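Local coordinates for phage-related protein (Bordetella bronchiseptica RB50, PDB 3BJQ) that is of unconfirmed function but probably serves as a major capsid protein, a shell-forming coat subunit of a phage or prophage, at residues E[124-132]-E[239-247]; E[134-145]-E[299-310]. All blocks are in the same frame, centred on the assembly; numbering follows the deposited sequence.

Interaction 1: E[124-132]-E[239-247]; sequences EHECAQIAL and DVWGPDVWL
Ala128 and Trp241 make the apolar heart of this meeting between a helix end and a turn-rich linker. The methyl CB of Ala128 sits over the indole, 3.9 Å from the centroid of the Trp241 six-membered ring and only 7° off its normal, a CH-pi contact. Leu132 crosses the same indole at about a right angle, its CD1 reaching 3.8 Å from Trp241 CE3, while Val240 CG1 presses on Ala128 CB at 3.6 Å. A second tryptophan extends the surface: Ala131 CB lies over one face of Trp246, and Leu132 CD2 touches Trp246 CB at 4.3 Å.

Two linked turns, type I over 239-242 and type II' over 241-244, carry the chain from strand 237-239 to strand 245-248 against the last turns of helix 105-131, consistent with an HK97-type coat protein, in which the end of the long spine helix abuts the central sheet of the A domain.

Polar contacts are few. Trp241 NE1 donates to Glu124 OE2 over 3.0 Å with an N-H...O angle of 153°; the oxygen lies near the indole plane, but the donor arrives from above the carboxylate plane, the two planes being nearly perpendicular. Glu124 reaches the ring edge because its CG is anti to the backbone N (chi1 -170°) and the chain then bends at chi2. The backbone N atoms of Ile30 and Gly31 also grip this buried carboxylate, fixing its rotation. Farther along, one water lies 2.6 Å from both Leu132 O and Asp244 OD2, while Asp244 OD1 accepts from Asp310 N.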
loop_
_atom_site.group_PDB
_atom_site.type_symbol
_atom_site.label_atom_id
_atom_site.label_comp_id
_atom_site.label_asym_id
_atom_site.label_seq_id
_atom_site.Cartn_x
_atom_site.Cartn_y
_atom_site.Cartn_z
ATOM N N GLU E 124 -4.541 32.536 27.520
ATOM C CA GLU E 124 -5.297 33.701 27.121
ATOM C C GLU E 124 -5.087 34.863 28.101
ATOM O O GLU E 124 -4.888 36.013 27.707
ATOM C CB GLU E 124 -6.799 33.367 27.046
ATOM C CG GLU E 124 -7.644 34.492 26.384
ATOM C CD GLU E 124 -7.558 34.487 24.824
ATOM O OE1 GLU E 124 -6.685 33.786 24.274
ATOM O OE2 GLU E 124 -8.378 35.172 24.147
ATOM N N HIS E 125 -5.150 34.556 29.384
ATOM C CA HIS E 125 -4.970 35.571 30.404
ATOM C C HIS E 125 -3.525 36.125 30.445
ATOM O O HIS E 125 -3.305 37.331 30.593
ATOM C CB HIS E 125 -5.366 35.002 31.766
ATOM C CG HIS E 125 -5.352 36.035 32.850
ATOM N ND1 HIS E 125 -4.191 36.442 33.475
ATOM C CD2 HIS E 125 -6.347 36.793 33.371
ATOM C CE1 HIS E 125 -4.478 37.385 34.359
ATOM N NE2 HIS E 125 -5.778 37.621 34.310
ATOM N N GLU E 126 -2.533 35.252 30.305
ATOM C CA GLU E 126 -1.138 35.712 30.281
ATOM C C GLU E 126 -0.807 36.568 29.059
ATOM O O GLU E 126 0.013 37.461 29.127
ATOM C CB GLU E 126 -0.148 34.560 30.411
ATOM C CG GLU E 126 0.512 34.554 31.786
ATOM C CD GLU E 126 1.027 35.970 32.175
ATOM O OE1 GLU E 126 1.725 36.613 31.347
ATOM O OE2 GLU E 126 0.693 36.451 33.286
ATOM N N CYS E 127 -1.442 36.275 27.942
ATOM C CA CYS E 127 -1.269 37.073 26.752
ATOM C C CYS E 127 -1.836 38.488 26.949
ATOM O O CYS E 127 -1.181 39.486 26.623
ATOM C CB CYS E 127 -1.955 36.399 25.577
ATOM S SG CYS E 127 -1.090 34.930 24.979
ATOM N N ALA E 128 -3.063 38.556 27.463
ATOM C CA ALA E 128 -3.716 39.821 27.727
ATOM C C ALA E 128 -2.890 40.620 28.716
ATOM O O ALA E 128 -2.759 41.837 28.579
ATOM C CB ALA E 128 -5.148 39.602 28.262
ATOM N N GLN E 129 -2.326 39.925 29.705
ATOM C CA GLN E 129 -1.571 40.555 30.788
ATOM C C GLN E 129 -0.316 41.258 30.263
ATOM O O GLN E 129 0.082 42.294 30.808
ATOM C CB GLN E 129 -1.251 39.481 31.843
ATOM C CG GLN E 129 -0.798 39.965 33.206
ATOM C CD GLN E 129 -1.884 40.699 33.981
ATOM O OE1 GLN E 129 -3.060 40.689 33.601
ATOM N NE2 GLN E 129 -1.493 41.336 35.083
ATOM N N ILE E 130 0.260 40.727 29.177
ATOM C CA ILE E 130 1.439 41.296 28.549
ATOM C C ILE E 130 1.079 42.355 27.524
ATOM O O ILE E 130 1.564 43.477 27.615
ATOM C CB ILE E 130 2.289 40.214 27.845
ATOM C CG1 ILE E 130 2.904 39.258 28.867
ATOM C CG2 ILE E 130 3.405 40.857 27.061
ATOM C CD1 ILE E 130 3.510 38.072 28.215
ATOM N N ALA E 131 0.255 42.001 26.545
ATOM C CA ALA E 131 -0.068 42.932 25.449
ATOM C C ALA E 131 -0.743 44.213 25.902
ATOM O O ALA E 131 -0.493 45.266 25.323
ATOM C CB ALA E 131 -0.898 42.256 24.409
ATOM N N LEU E 132 -1.573 44.135 26.942
ATOM C CA LEU E 132 -2.356 45.298 27.400
ATOM C C LEU E 132 -1.725 46.029 28.590
ATOM O O LEU E 132 -2.373 46.832 29.268
ATOM C CB LEU E 132 -3.775 44.866 27.754
ATOM C CG LEU E 132 -4.495 44.080 26.652
ATOM C CD1 LEU E 132 -5.950 43.815 27.080
ATOM C CD2 LEU E 132 -4.465 44.797 25.320
ATOM N N ASP E 239 -13.811 40.844 31.656
ATOM C CA ASP E 239 -13.300 40.641 30.296
ATOM C C ASP E 239 -11.790 40.525 30.327
ATOM O O ASP E 239 -11.116 41.440 30.803
ATOM C CB ASP E 239 -13.668 41.810 29.376
ATOM C CG ASP E 239 -15.173 41.978 29.182
ATOM O OD1 ASP E 239 -15.922 41.062 29.495
ATOM O OD2 ASP E 239 -15.617 43.035 28.704
ATOM N N VAL E 240 -11.261 39.438 29.767
ATOM C CA VAL E 240 -9.823 39.191 29.760
ATOM C C VAL E 240 -9.094 40.327 28.984
ATOM O O VAL E 240 -8.008 40.751 29.353
ATOM C CB VAL E 240 -9.522 37.783 29.164
ATOM C CG1 VAL E 240 -8.016 37.540 29.006
ATOM C CG2 VAL E 240 -10.181 36.681 30.005
ATOM N N TRP E 241 -9.702 40.801 27.894
ATOM C CA TRP E 241 -9.071 41.819 27.046
ATOM C C TRP E 241 -9.544 43.238 27.390
ATOM O O TRP E 241 -9.322 44.194 26.618
ATOM C CB TRP E 241 -9.305 41.472 25.568
ATOM C CG TRP E 241 -8.658 40.207 25.248
ATOM C CD1 TRP E 241 -9.228 38.979 25.289
ATOM C CD2 TRP E 241 -7.285 40.004 24.887
ATOM N NE1 TRP E 241 -8.300 38.020 25.003
ATOM C CE2 TRP E 241 -7.098 38.616 24.736
ATOM C CE3 TRP E 241 -6.190 40.861 24.682
ATOM C CZ2 TRP E 241 -5.870 38.051 24.350
ATOM C CZ3 TRP E 241 -4.968 40.305 24.299
ATOM C CH2 TRP E 241 -4.815 38.915 24.145
ATOM N N GLY E 242 -10.175 43.365 28.559
ATOM C CA GLY E 242 -10.569 44.632 29.121
ATOM C C GLY E 242 -11.382 45.477 28.174
ATOM O O GLY E 242 -12.107 44.935 27.328
ATOM N N PRO E 243 -11.298 46.810 28.322
ATOM C CA PRO E 243 -11.988 47.724 27.422
ATOM C C PRO E 243 -11.066 48.249 26.316
ATOM O O PRO E 243 -11.354 49.269 25.700
ATOM C CB PRO E 243 -12.392 48.852 28.371
ATOM C CG PRO E 243 -11.258 48.921 29.342
ATOM C CD PRO E 243 -10.596 47.558 29.383
ATOM N N ASP E 244 -9.998 47.511 26.024
ATOM C CA ASP E 244 -8.924 48.030 25.193
ATOM C C ASP E 244 -8.979 47.670 23.717
ATOM O O ASP E 244 -9.771 46.846 23.276
ATOM C CB ASP E 244 -7.583 47.571 25.759
ATOM C CG ASP E 244 -7.346 48.044 27.180
ATOM O OD1 ASP E 244 -8.001 49.013 27.644
ATOM O OD2 ASP E 244 -6.461 47.460 27.827
ATOM N N VAL E 245 -8.130 48.364 22.959
ATOM C CA VAL E 245 -7.886 48.068 21.551
ATOM C C VAL E 245 -6.385 47.965 21.395
ATOM O O VAL E 245 -5.658 48.676 22.077
ATOM C CB VAL E 245 -8.473 49.150 20.655
ATOM C CG1 VAL E 245 -8.063 48.942 19.192
ATOM C CG2 VAL E 245 -9.997 49.146 20.835
ATOM N N TRP E 246 -5.922 47.048 20.554
ATOM C CA TRP E 246 -4.490 46.850 20.348
ATOM C C TRP E 246 -4.248 46.611 18.855
ATOM O O TRP E 246 -5.091 46.041 18.189
ATOM C CB TRP E 246 -4.024 45.667 21.180
ATOM C CG TRP E 246 -2.605 45.229 20.948
ATOM C CD1 TRP E 246 -1.502 45.590 21.679
ATOM C CD2 TRP E 246 -2.134 44.319 19.936
ATOM N NE1 TRP E 246 -0.390 44.976 21.176
ATOM C CE2 TRP E 246 -0.742 44.191 20.110
ATOM C CE3 TRP E 246 -2.755 43.608 18.895
ATOM C CZ2 TRP E 246 0.047 43.383 19.283
ATOM C CZ3 TRP E 246 -1.976 42.808 18.069
ATOM C CH2 TRP E 246 -0.580 42.697 18.278
ATOM N N LEU E 247 -3.104 47.060 18.353
ATOM C CA LEU E 247 -2.691 46.818 16.971
ATOM C C LEU E 247 -1.277 46.302 16.949
ATOM O O LEU E 247 -0.460 46.759 17.716
ATOM C CB LEU E 247 -2.636 48.101 16.172
ATOM C CG LEU E 247 -3.851 48.618 15.419
ATOM C CD1 LEU E 247 -4.776 49.437 16.344
ATOM C CD2 LEU E 247 -3.293 49.471 14.291
HETATM O O HOH W 1 -4.569 48.290 29.441
#

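Interaction 2: E[134-145]-E[299-310]; sequences PAKYNADHKVKL and LSGMLAGYLIED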
loop_
_atom_site.group_PDB
_atom_site.type_symbol
_atom_site.label_atom_id
_atom_site.label_comp_id
_atom_site.label_asym_id
_atom_site.label_seq_id
_atom_site.Cartn_x
_atom_site.Cartn_y
_atom_site.Cartn_z
ATOM N N PRO E 134 0.494 48.856 29.745
ATOM C CA PRO E 134 1.020 50.093 29.177
ATOM C C PRO E 134 2.488 50.345 29.518
ATOM O O PRO E 134 3.164 51.097 28.820
ATOM C CB PRO E 134 0.118 51.162 29.792
ATOM C CG PRO E 134 -0.408 50.567 31.025
ATOM C CD PRO E 134 -0.551 49.121 30.753
ATOM N N ALA E 135 2.968 49.725 30.585
ATOM C CA ALA E 135 4.365 49.846 30.992
ATOM C C ALA E 135 5.345 49.230 29.978
ATOM O O ALA E 135 6.525 49.535 29.996
ATOM C CB ALA E 135 4.567 49.203 32.352
ATOM N N LYS E 136 4.855 48.382 29.085
ATOM C CA LYS E 136 5.721 47.700 28.123
ATOM C C LYS E 136 5.888 48.513 26.859
ATOM O O LYS E 136 6.621 48.114 25.968
ATOM C CB LYS E 136 5.130 46.346 27.737
ATOM C CG LYS E 136 4.598 45.543 28.927
ATOM C CD LYS E 136 5.655 44.768 29.615
ATOM C CE LYS E 136 5.703 43.333 29.143
ATOM N NZ LYS E 136 6.906 42.699 29.769
ATOM N N TYR E 137 5.207 49.647 26.762
ATOM C CA TYR E 137 5.251 50.448 25.549
ATOM C C TYR E 137 5.880 51.793 25.818
ATOM O O TYR E 137 5.754 52.321 26.921
ATOM C CB TYR E 137 3.830 50.645 25.039
ATOM C CG TYR E 137 3.144 49.353 24.694
ATOM C CD1 TYR E 137 3.278 48.793 23.423
ATOM C CD2 TYR E 137 2.396 48.667 25.642
ATOM C CE1 TYR E 137 2.675 47.608 23.102
ATOM C CE2 TYR E 137 1.780 47.468 25.327
ATOM C CZ TYR E 137 1.921 46.949 24.052
ATOM O OH TYR E 137 1.318 45.770 23.708
ATOM N N ASN E 138 6.533 52.354 24.802
ATOM C CA ASN E 138 7.014 53.728 24.881
ATOM C C ASN E 138 5.832 54.651 24.552
ATOM O O ASN E 138 4.832 54.188 24.030
ATOM C CB ASN E 138 8.286 53.933 24.028
ATOM C CG ASN E 138 8.017 54.056 22.550
ATOM O OD1 ASN E 138 6.913 54.379 22.129
ATOM N ND2 ASN E 138 9.057 53.828 21.744
ATOM N N ALA E 139 5.945 55.936 24.888
ATOM C CA ALA E 139 4.845 56.897 24.785
ATOM C C ALA E 139 4.297 57.049 23.376
ATOM O O ALA E 139 3.115 57.347 23.233
ATOM C CB ALA E 139 5.282 58.281 25.345
ATOM N N ASP E 140 5.127 56.853 22.348
ATOM C CA ASP E 140 4.654 56.925 20.961
ATOM C C ASP E 140 3.876 55.675 20.525
ATOM O O ASP E 140 3.303 55.658 19.433
ATOM C CB ASP E 140 5.831 57.134 19.993
ATOM C CG ASP E 140 6.504 58.500 20.146
ATOM O OD1 ASP E 140 6.211 59.247 21.109
ATOM O OD2 ASP E 140 7.345 58.828 19.279
ATOM N N HIS E 141 3.871 54.639 21.363
ATOM C CA HIS E 141 3.197 53.355 21.058
ATOM C C HIS E 141 2.019 53.037 21.964
ATOM O O HIS E 141 1.585 51.890 22.056
ATOM C CB HIS E 141 4.225 52.216 21.047
ATOM C CG HIS E 141 5.013 52.178 19.781
ATOM N ND1 HIS E 141 4.828 51.208 18.821
ATOM C CD2 HIS E 141 5.900 53.054 19.260
ATOM C CE1 HIS E 141 5.603 51.466 17.783
ATOM N NE2 HIS E 141 6.259 52.582 18.021
ATOM N N LYS E 142 1.457 54.069 22.595
ATOM C CA LYS E 142 0.259 53.885 23.399
ATOM C C LYS E 142 -0.504 55.184 23.573
ATOM O O LYS E 142 0.079 56.276 23.453
ATOM C CB LYS E 142 0.615 53.304 24.759
ATOM C CG LYS E 142 1.617 54.138 25.526
ATOM C CD LYS E 142 1.819 53.618 26.965
ATOM C CE LYS E 142 2.954 54.371 27.626
ATOM N NZ LYS E 142 3.457 53.714 28.847
ATOM N N VAL E 143 -1.810 55.047 23.834
ATOM C CA VAL E 143 -2.672 56.162 24.197
ATOM C C VAL E 143 -3.669 55.651 25.229
ATOM O O VAL E 143 -3.897 54.447 25.346
ATOM C CB VAL E 143 -3.393 56.755 22.955
ATOM C CG1 VAL E 143 -4.558 55.887 22.531
ATOM C CG2 VAL E 143 -3.859 58.161 23.227
ATOM N N LYS E 144 -4.206 56.566 26.021
ATOM C CA LYS E 144 -5.214 56.251 27.009
ATOM C C LYS E 144 -6.360 57.207 26.770
ATOM O O LYS E 144 -6.219 58.403 26.969
ATOM C CB LYS E 144 -4.660 56.445 28.408
ATOM C CG LYS E 144 -5.519 55.853 29.480
ATOM C CD LYS E 144 -4.797 55.881 30.796
ATOM C CE LYS E 144 -5.652 55.285 31.882
ATOM N NZ LYS E 144 -4.944 55.316 33.180
ATOM N N LEU E 145 -7.490 56.668 26.318
ATOM C CA LEU E 145 -8.613 57.484 25.916
ATOM C C LEU E 145 -9.399 57.861 27.145
ATOM O O LEU E 145 -9.733 57.004 27.935
ATOM C CB LEU E 145 -9.461 56.730 24.891
ATOM C CG LEU E 145 -8.715 56.318 23.610
ATOM C CD1 LEU E 145 -9.683 55.667 22.642
ATOM C CD2 LEU E 145 -7.988 57.506 22.961
ATOM N N LEU E 299 6.784 39.183 24.963
ATOM C CA LEU E 299 6.750 40.332 24.076
ATOM C C LEU E 299 8.195 40.467 23.588
ATOM O O LEU E 299 9.090 40.663 24.371
ATOM C CB LEU E 299 6.262 41.585 24.827
ATOM C CG LEU E 299 5.624 42.676 23.960
ATOM C CD1 LEU E 299 4.857 43.694 24.800
ATOM C CD2 LEU E 299 6.651 43.350 23.119
ATOM N N SER E 300 8.417 40.296 22.294
ATOM C CA SER E 300 9.756 40.387 21.726
ATOM C C SER E 300 9.970 41.698 20.986
ATOM O O SER E 300 11.071 42.191 20.972
ATOM C CB SER E 300 10.039 39.163 20.810
ATOM O OG SER E 300 8.964 38.904 19.910
ATOM N N GLY E 301 8.919 42.262 20.385
ATOM C CA GLY E 301 9.036 43.453 19.544
ATOM C C GLY E 301 8.005 44.535 19.833
ATOM O O GLY E 301 7.008 44.660 19.130
HETATM N N MSE E 302 8.280 45.340 20.849
HETATM C CA MSE E 302 7.380 46.421 21.278
HETATM C C MSE E 302 7.034 47.392 20.158
HETATM O O MSE E 302 5.890 47.807 20.023
HETATM C CB MSE E 302 7.976 47.177 22.464
HETATM C CG MSE E 302 7.122 48.359 22.957
HETATM SE SE MSE E 302 7.525 50.000 22.028
HETATM C CE MSE E 302 9.386 50.155 22.768
ATOM N N LEU E 303 8.005 47.738 19.330
ATOM C CA LEU E 303 7.749 48.692 18.271
ATOM C C LEU E 303 6.784 48.158 17.221
ATOM O O LEU E 303 6.317 48.919 16.383
ATOM C CB LEU E 303 9.052 49.106 17.571
ATOM C CG LEU E 303 10.009 49.992 18.343
ATOM C CD1 LEU E 303 11.304 50.150 17.485
ATOM C CD2 LEU E 303 9.390 51.345 18.662
ATOM N N ALA E 304 6.532 46.853 17.229
ATOM C CA ALA E 304 5.558 46.266 16.319
ATOM C C ALA E 304 4.152 46.229 16.944
ATOM O O ALA E 304 3.246 45.676 16.341
ATOM C CB ALA E 304 5.985 44.871 15.876
ATOM N N GLY E 305 3.996 46.835 18.127
ATOM C CA GLY E 305 2.729 46.886 18.841
ATOM C C GLY E 305 2.314 48.295 19.231
ATOM O O GLY E 305 3.135 49.227 19.291
ATOM N N TYR E 306 1.022 48.452 19.488
ATOM C CA TYR E 306 0.458 49.734 19.872
ATOM C C TYR E 306 -0.778 49.511 20.750
ATOM O O TYR E 306 -1.690 48.804 20.350
ATOM C CB TYR E 306 0.093 50.515 18.613
ATOM C CG TYR E 306 -0.283 51.969 18.859
ATOM C CD1 TYR E 306 -1.563 52.311 19.285
ATOM C CD2 TYR E 306 0.632 52.990 18.640
ATOM C CE1 TYR E 306 -1.911 53.616 19.507
ATOM C CE2 TYR E 306 0.294 54.307 18.848
ATOM C CZ TYR E 306 -0.985 54.619 19.282
ATOM O OH TYR E 306 -1.355 55.917 19.500
ATOM N N LEU E 307 -0.807 50.125 21.927
ATOM C CA LEU E 307 -1.922 49.972 22.845
ATOM C C LEU E 307 -2.812 51.225 22.948
ATOM O O LEU E 307 -2.318 52.338 23.195
ATOM C CB LEU E 307 -1.374 49.628 24.216
ATOM C CG LEU E 307 -2.369 49.423 25.359
ATOM C CD1 LEU E 307 -3.321 48.234 25.104
ATOM C CD2 LEU E 307 -1.566 49.283 26.629
ATOM N N ILE E 308 -4.121 51.022 22.779
ATOM C CA ILE E 308 -5.128 52.076 22.944
ATOM C C ILE E 308 -5.966 51.681 24.157
ATOM O O ILE E 308 -6.921 50.927 24.029
ATOM C CB ILE E 308 -6.052 52.182 21.706
ATOM C CG1 ILE E 308 -5.256 52.525 20.454
ATOM C CG2 ILE E 308 -7.151 53.240 21.918
ATOM C CD1 ILE E 308 -6.090 52.463 19.177
ATOM N N GLU E 309 -5.620 52.207 25.331
ATOM C CA GLU E 309 -6.338 51.851 26.552
ATOM C C GLU E 309 -7.702 52.542 26.673
ATOM O O GLU E 309 -7.859 53.704 26.298
ATOM C CB GLU E 309 -5.558 52.255 27.798
ATOM C CG GLU E 309 -4.212 51.657 28.014
ATOM C CD GLU E 309 -3.662 52.061 29.383
ATOM O OE1 GLU E 309 -4.086 51.442 30.388
ATOM O OE2 GLU E 309 -2.829 53.001 29.444
ATOM N N ASP E 310 -8.664 51.809 27.231
ATOM C CA ASP E 310 -9.979 52.331 27.630
ATOM C C ASP E 310 -10.946 52.762 26.526
ATOM O O ASP E 310 -11.938 53.444 26.803
ATOM C CB ASP E 310 -9.798 53.415 28.694
ATOM C CG ASP E 310 -9.105 52.873 29.943
ATOM O OD1 ASP E 310 -9.125 51.634 30.116
ATOM O OD2 ASP E 310 -8.544 53.678 30.718
HETATM O O HOH W 2 7.158 39.746 27.921
HETATM O O HOH W 3 -1.790 53.924 27.184
HETATM O O HOH W 4 -8.937 56.522 30.491
#
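Leu307 lays its CB over one face of the Tyr137 ring, 4.2 Å from the ring centroid, in a CH-pi contact in which the two side chains cross at about a right angle. Beside it CG of Met302, a selenomethionine, meets Tyr137 CD1 at 3.9 Å, and Pro134 closes on Leu307 CD2. On the other face of the sheet Val143 and Ile308 lie side by side, pointing the same way, and Leu145 CD1 packs on Ile308 CG2 at 3.6 Å.

His141 marks the passage from apolar to polar. Met302 SE stands over its imidazole in a sulfur-aromatic contact, while ND1 donates in the ring plane to Gly305 O over 2.6 Å, nearly straight at 170°. With chi1 at -79°, CG of His141 is placed beside its own backbone N and anti to the carbonyl carbon, a setting that turns the ring back toward the start of strand 305-309. Beyond it runs a parallel beta ladder: Leu307 N to His141 O, Val143 N to Leu307 O (2.8 Å), Glu309 N to Val143 O, and Leu145 N to Glu309 O (3.0 Å).

At the outer edge Lys142 NZ donates to Pro134 O over 2.6 Å from above the carbonyl plane; Tyr137 N reaches that oxygen from the opposite face. A water links Glu309 OE2, at 2.7 Å, more weakly to Val143 O.

Within this chain, strand 142-144 is an outermost strand of the six-stranded mixed sheet, with strand 305-309 between it and strand 245-248; helix 158-173 touches Tyr306, Leu145 and Leu303, and Ile130 of helix 105-131 meets Lys136 and Leu299.

Helix 105-131 and strand 142-144 follow one another in the chain, and each brings a segment to the same sheet, where strands 245-248 and 305-309 are neighbours. Interaction 1 is the buried contact, its centre about 9 Å from the centre of the chain's fold, and rests on indole faces and a carboxylate held between several donors. Interaction 2, whose centre is about 12 Å from that of interaction 1, is partly buried and lies farther out; it combines a parallel main-chain ladder with an apolar cluster, and lysines and waters lie at its rim. The two join directly: Tyr137 OH lies 2.5 Å from Ala131 O and Leu247 O 2.9 Å from Tyr306 N, both probable hydrogen bonds.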